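Local coordinates for avidin-related protein 2 (Gallus gallus, PDB 1WBI) that binds biotin as a tetrameric chicken member of the avidin family, at residues 25-28 against 29-33; 7-10 against 11-15. All blocks are in the same frame, centred on the assembly; numbering follows the deposited sequence.

Contact 1 (25-28 against 29-33)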
ATOM      1  N   ALA A  25      -3.526 -18.341 -22.930  1.00 17.40           N
ATOM      2  CA  ALA A  25      -3.900 -19.564 -22.251  1.00 17.51           C
ATOM      3  C   ALA A  25      -3.195 -19.646 -20.912  1.00 17.35           C
ATOM      4  O   ALA A  25      -2.055 -19.254 -20.792  1.00 16.66           O
ATOM      5  CB  ALA A  25      -3.502 -20.785 -23.111  1.00 18.09           C
ATOM      6  N   VAL A  26      -3.886 -20.166 -19.909  1.00 17.64           N
ATOM      7  CA  VAL A  26      -3.315 -20.351 -18.579  1.00 17.88           C
ATOM      8  C   VAL A  26      -2.841 -21.795 -18.524  1.00 18.07           C
ATOM      9  O   VAL A  26      -3.631 -22.714 -18.787  1.00 18.80           O
ATOM     10  CB  VAL A  26      -4.361 -20.115 -17.501  1.00 16.99           C
ATOM     11  CG1 VAL A  26      -3.794 -20.361 -16.119  1.00 19.48           C
ATOM     12  CG2 VAL A  26      -4.956 -18.668 -17.603  1.00 17.24           C
ATOM     13  N   ASN A  27      -1.586 -22.015 -18.184  1.00 18.29           N
ATOM     14  CA  ASN A  27      -1.057 -23.385 -18.255  1.00 19.69           C
ATOM     15  C   ASN A  27      -1.460 -24.202 -17.033  1.00 19.93           C
ATOM     16  O   ASN A  27      -2.273 -23.770 -16.198  1.00 19.56           O
ATOM     17  CB  ASN A  27       0.450 -23.388 -18.569  1.00 20.34           C
ATOM     18  CG  ASN A  27       1.328 -22.947 -17.404  1.00 20.31           C
ATOM     19  OD1 ASN A  27       0.900 -22.888 -16.235  1.00 20.28           O
ATOM     20  ND2 ASN A  27       2.601 -22.682 -17.726  1.00 21.01           N
ATOM     21  N   ASP A  28      -0.947 -25.419 -16.947  1.00 21.83           N
ATOM     22  CA  ASP A  28      -1.363 -26.313 -15.899  1.00 22.68           C
ATOM     23  C   ASP A  28      -0.945 -25.830 -14.499  1.00 23.00           C
ATOM     24  O   ASP A  28      -1.614 -26.137 -13.528  1.00 24.17           O
ATOM     25  CB  ASP A  28      -0.843 -27.726 -16.213  1.00 24.47           C
ATOM     26  CG  ASP A  28      -1.657 -28.411 -17.309  1.00 29.62           C
ATOM     27  OD1 ASP A  28      -2.898 -28.186 -17.374  1.00 34.80           O
ATOM     28  OD2 ASP A  28      -1.050 -29.178 -18.097  1.00 37.04           O
ATOM     29  N   ASN A  29       0.111 -25.032 -14.427  1.00 22.00           N
ATOM     30  CA  ASN A  29       0.577 -24.456 -13.159  1.00 21.25           C
ATOM     31  C   ASN A  29      -0.067 -23.086 -12.842  1.00 20.73           C
ATOM     32  O   ASN A  29       0.264 -22.454 -11.838  1.00 20.17           O
ATOM     33  CB  ASN A  29       2.097 -24.324 -13.187  1.00 22.84           C
ATOM     34  CG  ASN A  29       2.806 -25.667 -13.342  1.00 26.75           C
ATOM     35  OD1 ASN A  29       3.770 -25.787 -14.109  1.00 35.24           O
ATOM     36  ND2 ASN A  29       2.358 -26.649 -12.607  1.00 27.77           N
ATOM     37  N   GLY A  30      -1.014 -22.633 -13.660  1.00 17.33           N
ATOM     38  CA  GLY A  30      -1.670 -21.344 -13.423  1.00 16.66           C
ATOM     39  C   GLY A  30      -0.952 -20.167 -14.060  1.00 15.31           C
ATOM     40  O   GLY A  30      -1.380 -19.007 -13.847  1.00 13.64           O
ATOM     41  N   GLU A  31       0.129 -20.406 -14.793  1.00 12.89           N
ATOM     42  CA  GLU A  31       0.901 -19.326 -15.376  1.00 15.64           C
ATOM     43  C   GLU A  31       0.299 -18.805 -16.660  1.00 14.49           C
ATOM     44  O   GLU A  31      -0.280 -19.567 -17.417  1.00 14.25           O
ATOM     45  CB  GLU A  31       2.339 -19.766 -15.679  1.00 14.89           C
ATOM     46  CG  GLU A  31       3.094 -20.350 -14.482  0.50 15.96           C
ATOM     47  CD  GLU A  31       4.414 -21.006 -14.894  0.50 18.09           C
ATOM     48  OE1 GLU A  31       4.535 -21.428 -16.078  0.50 17.13           O
ATOM     49  OE2 GLU A  31       5.324 -21.101 -14.027  0.50 23.70           O
ATOM     50  N   PHE A  32       0.438 -17.509 -16.879  1.00 13.84           N
ATOM     51  CA  PHE A  32      -0.098 -16.862 -18.079  1.00 14.17           C
ATOM     52  C   PHE A  32       0.734 -15.659 -18.450  1.00 14.33           C
ATOM     53  O   PHE A  32       1.423 -15.085 -17.625  1.00 14.40           O
ATOM     54  CB  PHE A  32      -1.562 -16.476 -17.890  1.00 13.12           C
ATOM     55  CG  PHE A  32      -1.799 -15.532 -16.728  1.00 13.85           C
ATOM     56  CD1 PHE A  32      -1.682 -14.150 -16.885  1.00 12.43           C
ATOM     57  CD2 PHE A  32      -2.112 -16.031 -15.475  1.00 12.79           C
ATOM     58  CE1 PHE A  32      -1.859 -13.270 -15.799  1.00 12.27           C
ATOM     59  CE2 PHE A  32      -2.315 -15.173 -14.391  1.00 12.65           C
ATOM     60  CZ  PHE A  32      -2.176 -13.798 -14.540  1.00 12.88           C
ATOM     61  N   ASP A  33       0.608 -15.267 -19.717  1.00 15.93           N
ATOM     62  CA  ASP A  33       1.205 -14.095 -20.277  1.00 16.17           C
ATOM     63  C   ASP A  33       0.126 -13.296 -20.962  1.00 15.25           C
ATOM     64  O   ASP A  33      -1.005 -13.742 -21.127  1.00 16.42           O
ATOM     65  CB  ASP A  33       2.388 -14.445 -21.202  1.00 17.43           C
ATOM     66  CG  ASP A  33       1.975 -15.287 -22.394  1.00 21.92           C
ATOM     67  OD1 ASP A  33       1.172 -14.813 -23.197  1.00 26.82           O
ATOM     68  OD2 ASP A  33       2.436 -16.439 -22.504  1.00 30.39           O
TER
HETATM   69  O   HOH W   1      -0.818 -17.021 -21.559  1.00 21.89           O
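The side-chain amide of Asn27 and the carboxylate of Glu31 meet with their planes 36° apart. Asn27 ND2 gives a straight bond to Glu31 OE1, 2.8 Å away and close to the amide plane. It reaches that oxygen on its anti side. Glu31 is deposited in two conformers, so this bond may not always be present. Glu31 N and CB lie on one side of the amide plane, and Asn29 N on the other. OD1 of Asn27 takes a bond from Glu31 N at 3.0 Å, well above the plane of its C=O, and a weak one from Asn29 N at 2.9 Å. The amide reaches inward because CG sits between the backbone N and the carbonyl carbon (chi1 73°). An alanine here would take away OD1 and ND2, and Glu31 N would probably lose its partner inside the turn.

The backbone is a type I turn from Asn27 to Gly30 followed by a G1 beta bulge. It is the hairpin loop between barrel strands 20-23 and 31-37. Gly30 N bonds to Asn27 O at 3.1 Å, and Asn27 N to Glu31 O at 2.9 Å. The backbone angles of Gly30 would jam a side chain against the preceding carbonyl. Lys58 NZ also bonds to Asn27 O.

The apolar side is carried by Val26. Its CG1, anti to the backbone N (chi1 178°), packs on Gly30 C at 3.5 Å. CG2 lies 4.1 Å from Phe32 CB and approaches the ring obliquely. Further along, a water joins Ala25 O to Asp33 N. Glu31 also packs on Leu53 of a second subunit.

Contact 2 (7-10 against 11-15); sequences CSLT and GEWDN
Trp13 lays the edge of its indole against the backbone of residues 8 and 9. Its NE1 donates to Leu9 O over 2.8 Å, nearly straight at 167°. The oxygen lies close to the ring plane, while the donor is tilted 25° from the plane of the Leu9 carbonyl. One bond thus meets the polar need of a buried indole and limits how the ring can turn. Ser8 O lies at the same edge, 4.0 Å from Trp13 CZ2. CG of Trp13 stands beside the backbone N (chi1 -58°), which brings the ring edge back toward the loop that leads into the strand. Leu9 CD2 comes to 4.1 Å from Trp13 CZ2, the two side chains crossing at about a right angle. Leu9 has two conformers, so this touch belongs to the one given.

The other side is looser. Thr10 points away from the strand and is partly exposed. Its CB and CG2 meet the backbone N of Gly11, while its OG1 bonds to Gly24 O. Gly11 has backbone angles at which a side chain would collide with Thr10 O.

Arg123 ties the two sides together: its NH1 bonds to Thr10 O and its NH2 to Ser8 O, and the Trp13 side chain packs on it. Gly11 and Trp13 form the Gly-X-Trp of the first strand; with the arginine from the end of the last strand bonded to the N-terminal loop carbonyls, this is consistent with the signature that avidins share with the lipocalins in the calycin superfamily of beta-barrels.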
ATOM      1  N   CYS A   7     -13.576 -17.099 -14.252  1.00 13.98           N
ATOM      2  CA  CYS A   7     -12.333 -16.729 -13.561  1.00 13.83           C
ATOM      3  C   CYS A   7     -11.077 -17.453 -14.062  1.00 14.21           C
ATOM      4  O   CYS A   7     -10.027 -17.451 -13.385  1.00 14.85           O
ATOM      5  CB  CYS A   7     -12.486 -16.817 -12.034  1.00 14.59           C
ATOM      6  SG  CYS A   7     -13.554 -15.592 -11.387  1.00 17.61           S
ATOM      7  N   SER A   8     -11.133 -18.025 -15.266  1.00 13.00           N
ATOM      8  CA  SER A   8      -9.888 -18.233 -16.042  1.00 14.39           C
ATOM      9  C   SER A   8      -9.517 -16.872 -16.564  1.00 14.99           C
ATOM     10  O   SER A   8     -10.349 -16.166 -17.126  1.00 16.25           O
ATOM     11  CB  SER A   8     -10.081 -19.180 -17.223  1.00 14.78           C
ATOM     12  OG  SER A   8      -8.886 -19.269 -17.980  1.00 16.68           O
ATOM     13  N   LEU A   9      -8.296 -16.435 -16.329  1.00 14.06           N
ATOM     14  CA  LEU A   9      -7.938 -15.074 -16.705  1.00 14.59           C
ATOM     15  C   LEU A   9      -7.767 -14.917 -18.221  1.00 14.37           C
ATOM     16  O   LEU A   9      -7.817 -13.788 -18.700  1.00 13.78           O
ATOM     17  CB  LEU A   9      -6.671 -14.648 -15.985  0.50 15.08           C
ATOM     18  CG  LEU A   9      -6.926 -14.524 -14.484  0.50 16.32           C
ATOM     19  CD1 LEU A   9      -5.649 -14.196 -13.820  0.50 17.70           C
ATOM     20  CD2 LEU A   9      -8.013 -13.465 -14.219  0.50 16.57           C
ATOM     21  N   THR A  10      -7.607 -16.023 -18.938  1.00 14.23           N
ATOM     22  CA  THR A  10      -7.620 -16.013 -20.405  1.00 14.66           C
ATOM     23  C   THR A  10      -8.744 -15.139 -20.918  1.00 14.78           C
ATOM     24  O   THR A  10      -9.920 -15.319 -20.564  1.00 15.17           O
ATOM     25  CB  THR A  10      -7.786 -17.445 -20.973  1.00 15.41           C
ATOM     26  OG1 THR A  10      -6.714 -18.262 -20.506  1.00 15.60           O
ATOM     27  CG2 THR A  10      -7.786 -17.441 -22.523  1.00 16.20           C
ATOM     28  N   GLY A  11      -8.396 -14.225 -21.807  1.00 14.94           N
ATOM     29  CA  GLY A  11      -9.381 -13.325 -22.391  1.00 14.29           C
ATOM     30  C   GLY A  11      -9.077 -11.851 -22.260  1.00 14.01           C
ATOM     31  O   GLY A  11      -7.931 -11.497 -21.962  1.00 14.12           O
ATOM     32  N   GLU A  12     -10.084 -11.009 -22.470  1.00 13.81           N
ATOM     33  CA  GLU A  12      -9.932  -9.589 -22.597  1.00 14.26           C
ATOM     34  C   GLU A  12     -10.682  -8.898 -21.473  1.00 14.83           C
ATOM     35  O   GLU A  12     -11.854  -9.208 -21.202  1.00 14.27           O
ATOM     36  CB  GLU A  12     -10.467  -9.110 -23.967  1.00 15.67           C
ATOM     37  CG  GLU A  12      -9.603  -9.498 -25.169  1.00 17.39           C
ATOM     38  CD  GLU A  12      -9.524 -10.992 -25.380  1.00 17.97           C
ATOM     39  OE1 GLU A  12     -10.594 -11.616 -25.604  1.00 19.94           O
ATOM     40  OE2 GLU A  12      -8.428 -11.542 -25.301  1.00 18.94           O
ATOM     41  N   TRP A  13     -10.020  -7.918 -20.859  1.00 13.66           N
ATOM     42  CA  TRP A  13     -10.493  -7.261 -19.642  1.00 14.86           C
ATOM     43  C   TRP A  13     -10.306  -5.740 -19.748  1.00 15.41           C
ATOM     44  O   TRP A  13      -9.268  -5.303 -20.229  1.00 16.14           O
ATOM     45  CB  TRP A  13      -9.689  -7.776 -18.422  1.00 14.51           C
ATOM     46  CG  TRP A  13      -9.743  -9.245 -18.197  1.00 13.61           C
ATOM     47  CD1 TRP A  13      -8.910 -10.204 -18.721  1.00 14.02           C
ATOM     48  CD2 TRP A  13     -10.669  -9.945 -17.361  1.00 13.23           C
ATOM     49  NE1 TRP A  13      -9.290 -11.440 -18.293  1.00 14.44           N
ATOM     50  CE2 TRP A  13     -10.363 -11.310 -17.447  1.00 12.48           C
ATOM     51  CE3 TRP A  13     -11.736  -9.546 -16.568  1.00 12.11           C
ATOM     52  CZ2 TRP A  13     -11.094 -12.298 -16.732  1.00 13.50           C
ATOM     53  CZ3 TRP A  13     -12.465 -10.508 -15.855  1.00 14.43           C
ATOM     54  CH2 TRP A  13     -12.140 -11.870 -15.957  1.00 12.78           C
ATOM     55  N   ASP A  14     -11.293  -4.979 -19.279  1.00 13.79           N
ATOM     56  CA  ASP A  14     -11.261  -3.542 -19.153  1.00 14.89           C
ATOM     57  C   ASP A  14     -11.036  -3.209 -17.690  1.00 13.52           C
ATOM     58  O   ASP A  14     -11.528  -3.942 -16.853  1.00 13.09           O
ATOM     59  CB  ASP A  14     -12.688  -2.939 -19.452  1.00 15.91           C
ATOM     60  CG  ASP A  14     -13.113  -3.038 -20.912  1.00 19.20           C
ATOM     61  OD1 ASP A  14     -12.342  -2.605 -21.781  1.00 24.79           O
ATOM     62  OD2 ASP A  14     -14.214  -3.575 -21.164  1.00 22.10           O
ATOM     63  N   ASN A  15     -10.400  -2.096 -17.339  1.00 12.52           N
ATOM     64  CA  ASN A  15     -10.479  -1.603 -15.961  1.00 12.95           C
ATOM     65  C   ASN A  15     -11.024  -0.222 -15.832  1.00 13.19           C
ATOM     66  O   ASN A  15     -11.319   0.448 -16.869  1.00 12.52           O
ATOM     67  CB  ASN A  15      -9.145  -1.787 -15.188  1.00 12.98           C
ATOM     68  CG  ASN A  15      -8.062  -0.761 -15.528  1.00 13.33           C
ATOM     69  OD1 ASN A  15      -8.315   0.310 -16.091  1.00 13.04           O
ATOM     70  ND2 ASN A  15      -6.836  -1.101 -15.166  1.00 11.66           N
TER

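The centres of contact 1 and contact 2 lie 13 Å apart, and the two touch directly. Val26 CG2 packs on Thr10 OG1 at 3.4 Å. Deeper in, Phe32 CE2 lies 3.5 Å from Leu9 CD1, a distance that applies to the given conformer of Leu9. The hairpin of contact 1 therefore rests on the N-terminal loop of contact 2. Strand 20-23 lies between their strands in the same barrel sheet. Biotin is farther off: about 14 Å from the side chain of Phe32 and about 10 Å from that of Trp13. Contact 2 nevertheless leads to the pocket, since Asn15 ND2 bonds to O3 of biotin.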